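Local coordinates for manganese-binding protein (Chlamydia trachomatis, PDB 6NSI) that binds iron, manganese and nickel ions, preferring ferrous iron, and delivers them to the membrane permease of an ABC transporter for import, at residues Glu95-Asp100 and Glu198-Pro202. Sequence-based numbering, arbitrary orientation.
Sequences EEGFPD and EGLSP
Glu-95 and Leu-200 meet where a two-stranded antiparallel hairpin, closed by a type I' turn from Glu-95 to Phe-98, faces the irregular loop between strand 194-195 and helix 208-221; the backbones come nearest at Asp-100 and Leu-200, 6.6 Å between CA atoms. The Leu-200 side chain carries most of the apolar contact. Its CD1 branch is directed at the hairpin, 3.4 Å from the carbonyl O of Pro-99 and 3.7 Å from Glu-95 CB, with Phe-98 CB more loosely beside it. The other branch turns to the carboxylate of Asp-100, where CD2 lies 3.4 Å from CG and nearly as close to both oxygens. Asp-100 OD1 is hydrogen-bonded to ND1 of His-102, an iron ligand, so the methyl packs against a second-shell carboxylate. Glu-95 reaches across along the flank of Leu-200: with CG anti to the backbone N (chi1 -166°) and the chain extended beyond it, the carboxylate arrives at the backbone of Gly-199 and Leu-200. OE1 accepts a weak, bent hydrogen bond from Leu-200 N (3.2 Å, 134° at the hydrogen) and also lies 3.4 Å from Gly-199 CA, an approach possible because glycine has no CB there. OE2 takes a hydrogen bond from Asn-169 ND2, and a water lies within hydrogen-bonding distance of OE2 and of Glu-198 O. Glu-198 OE1 accepts the N-H of Gly-199 through its anti lone pair. The Leu-200 side chain lies about 6 Å from the ferric ion, nearest atom to metal, beside the site formed by His-36, His-102, His-168 and Asp-260. Donors at both oxygens, one of them weak, would probably stabilise the negative charge of Glu-95, while the hydrogen bond Asp-100 OD1 accepts from His-102 ND1 should restrain that ring's rotation and perhaps polarise it, strengthening it as an iron donor.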
ATOM      1  N   GLU A  95     -12.580   7.888  -2.163  1.00 34.73           N
ATOM      2  CA  GLU A  95     -13.526   7.676  -1.074  1.00 42.11           C
ATOM      3  C   GLU A  95     -14.004   9.052  -0.647  1.00 46.00           C
ATOM      4  O   GLU A  95     -13.181   9.891  -0.264  1.00 41.84           O
ATOM      5  CB  GLU A  95     -12.880   6.928   0.103  1.00 37.37           C
ATOM      6  CG  GLU A  95     -13.848   6.360   1.151  1.00 47.74           C
ATOM      7  CD  GLU A  95     -13.155   6.027   2.494  1.00 49.06           C
ATOM      8  OE1 GLU A  95     -12.497   6.931   3.073  1.00 47.84           O
ATOM      9  OE2 GLU A  95     -13.257   4.862   2.962  1.00 37.78           O
ATOM     10  N   GLU A  96     -15.313   9.287  -0.755  1.00 51.70           N
ATOM     11  CA  GLU A  96     -15.934  10.557  -0.395  1.00 52.26           C
ATOM     12  C   GLU A  96     -15.127  11.759  -0.876  1.00 50.15           C
ATOM     13  O   GLU A  96     -14.968  12.738  -0.141  1.00 44.41           O
ATOM     14  CB  GLU A  96     -16.142  10.637   1.122  1.00 56.56           C
ATOM     15  CG  GLU A  96     -17.155   9.627   1.677  1.00 55.49           C
ATOM     16  CD  GLU A  96     -18.575   9.888   1.197  1.00 68.58           C
ATOM     17  OE1 GLU A  96     -18.868  11.031   0.774  1.00 75.13           O
ATOM     18  OE2 GLU A  96     -19.400   8.946   1.237  1.00 79.00           O
ATOM     19  N   GLY A  97     -14.602  11.693  -2.098  1.00 46.06           N
ATOM     20  CA  GLY A  97     -13.962  12.842  -2.708  1.00 47.02           C
ATOM     21  C   GLY A  97     -12.480  13.004  -2.443  1.00 48.61           C
ATOM     22  O   GLY A  97     -11.897  14.006  -2.882  1.00 48.59           O
ATOM     23  N   PHE A  98     -11.846  12.062  -1.729  1.00 43.80           N
ATOM     24  CA  PHE A  98     -10.392  12.072  -1.583  1.00 41.03           C
ATOM     25  C   PHE A  98      -9.787  10.906  -2.360  1.00 42.36           C
ATOM     26  O   PHE A  98     -10.402   9.838  -2.454  1.00 40.48           O
ATOM     27  CB  PHE A  98      -9.978  11.980  -0.109  1.00 43.74           C
ATOM     28  CG  PHE A  98     -10.361  13.193   0.709  1.00 47.48           C
ATOM     29  CD1 PHE A  98      -9.520  14.293   0.778  1.00 46.77           C
ATOM     30  CD2 PHE A  98     -11.565  13.234   1.402  1.00 55.53           C
ATOM     31  CE1 PHE A  98      -9.868  15.407   1.520  1.00 50.52           C
ATOM     32  CE2 PHE A  98     -11.920  14.353   2.153  1.00 48.68           C
ATOM     33  CZ  PHE A  98     -11.073  15.439   2.208  1.00 52.62           C
ATOM     34  N   PRO A  99      -8.595  11.070  -2.935  1.00 41.59           N
ATOM     35  CA  PRO A  99      -7.987   9.965  -3.689  1.00 34.14           C
ATOM     36  C   PRO A  99      -7.453   8.892  -2.756  1.00 34.61           C
ATOM     37  O   PRO A  99      -7.039   9.159  -1.619  1.00 32.68           O
ATOM     38  CB  PRO A  99      -6.848  10.642  -4.457  1.00 31.27           C
ATOM     39  CG  PRO A  99      -6.447  11.773  -3.561  1.00 37.68           C
ATOM     40  CD  PRO A  99      -7.708  12.245  -2.866  1.00 36.22           C
ATOM     41  N   ASP A 100      -7.478   7.657  -3.247  1.00 34.23           N
ATOM     42  CA  ASP A 100      -6.971   6.530  -2.482  1.00 27.44           C
ATOM     43  C   ASP A 100      -5.505   6.322  -2.830  1.00 29.49           C
ATOM     44  O   ASP A 100      -5.204   5.877  -3.957  1.00 26.90           O
ATOM     45  CB  ASP A 100      -7.774   5.269  -2.775  1.00 26.91           C
ATOM     46  CG  ASP A 100      -7.383   4.109  -1.882  1.00 24.68           C
ATOM     47  OD1 ASP A 100      -6.260   4.137  -1.328  1.00 21.53           O
ATOM     48  OD2 ASP A 100      -8.204   3.165  -1.725  1.00 24.46           O
ATOM     49  N   GLU A 198     -12.509   2.611   9.798  1.00 23.10           N
ATOM     50  CA  GLU A 198     -11.780   3.826   9.466  1.00 23.15           C
ATOM     51  C   GLU A 198     -11.660   3.966   7.949  1.00 33.31           C
ATOM     52  O   GLU A 198     -11.575   2.969   7.227  1.00 26.50           O
ATOM     53  CB  GLU A 198     -10.394   3.782  10.114  1.00 24.20           C
ATOM     54  CG  GLU A 198      -9.512   5.017   9.862  1.00 35.04           C
ATOM     55  CD  GLU A 198     -10.081   6.271  10.493  1.00 38.30           C
ATOM     56  OE1 GLU A 198     -10.977   6.893   9.867  1.00 40.34           O
ATOM     57  OE2 GLU A 198      -9.627   6.615  11.614  1.00 38.39           O
ATOM     58  N   GLY A 199     -11.639   5.217   7.467  1.00 38.48           N
ATOM     59  CA  GLY A 199     -11.540   5.500   6.046  1.00 30.48           C
ATOM     60  C   GLY A 199     -10.124   5.416   5.510  1.00 28.69           C
ATOM     61  O   GLY A 199      -9.308   4.606   5.964  1.00 24.94           O
ATOM     62  N   LEU A 200      -9.745   6.270   4.560  1.00 26.83           N
ATOM     63  CA  LEU A 200      -8.385   6.222   3.931  1.00 30.83           C
ATOM     64  C   LEU A 200      -7.221   6.651   4.853  1.00 29.74           C
ATOM     65  O   LEU A 200      -6.121   6.204   4.627  1.00 29.29           O
ATOM     66  CB  LEU A 200      -8.405   7.099   2.673  1.00 34.31           C
ATOM     67  CG  LEU A 200      -9.250   6.611   1.500  1.00 31.22           C
ATOM     68  CD1 LEU A 200      -9.285   7.631   0.388  1.00 38.75           C
ATOM     69  CD2 LEU A 200      -8.776   5.285   0.963  1.00 23.81           C
ATOM     70  N   SER A 201      -7.504   7.426   5.890  1.00 33.22           N
ATOM     71  CA  SER A 201      -6.657   8.139   6.829  1.00 40.38           C
ATOM     72  C   SER A 201      -6.976   7.704   8.256  1.00 36.49           C
ATOM     73  O   SER A 201      -8.156   7.644   8.632  1.00 30.19           O
ATOM     74  CB  SER A 201      -6.832   9.652   6.683  1.00 30.00           C
ATOM     75  OG  SER A 201      -6.383  10.097   5.416  1.00 30.00           O
ATOM     76  N   PRO A 202      -6.014   7.272   8.899  1.00 37.49           N
ATOM     77  CA  PRO A 202      -6.267   6.950  10.315  1.00 41.81           C
ATOM     78  C   PRO A 202      -6.651   8.153  11.158  1.00 50.85           C
ATOM     79  O   PRO A 202      -7.156   7.962  12.274  1.00 48.20           O
ATOM     80  CB  PRO A 202      -4.934   6.353  10.788  1.00 35.63           C
ATOM     81  CG  PRO A 202      -4.221   5.946   9.549  1.00 33.28           C
ATOM     82  CD  PRO A 202      -4.661   6.891   8.474  1.00 37.64           C
TER
HETATM   83  O   HOH W   1     -14.124   3.204   5.280  1.00 37.70           O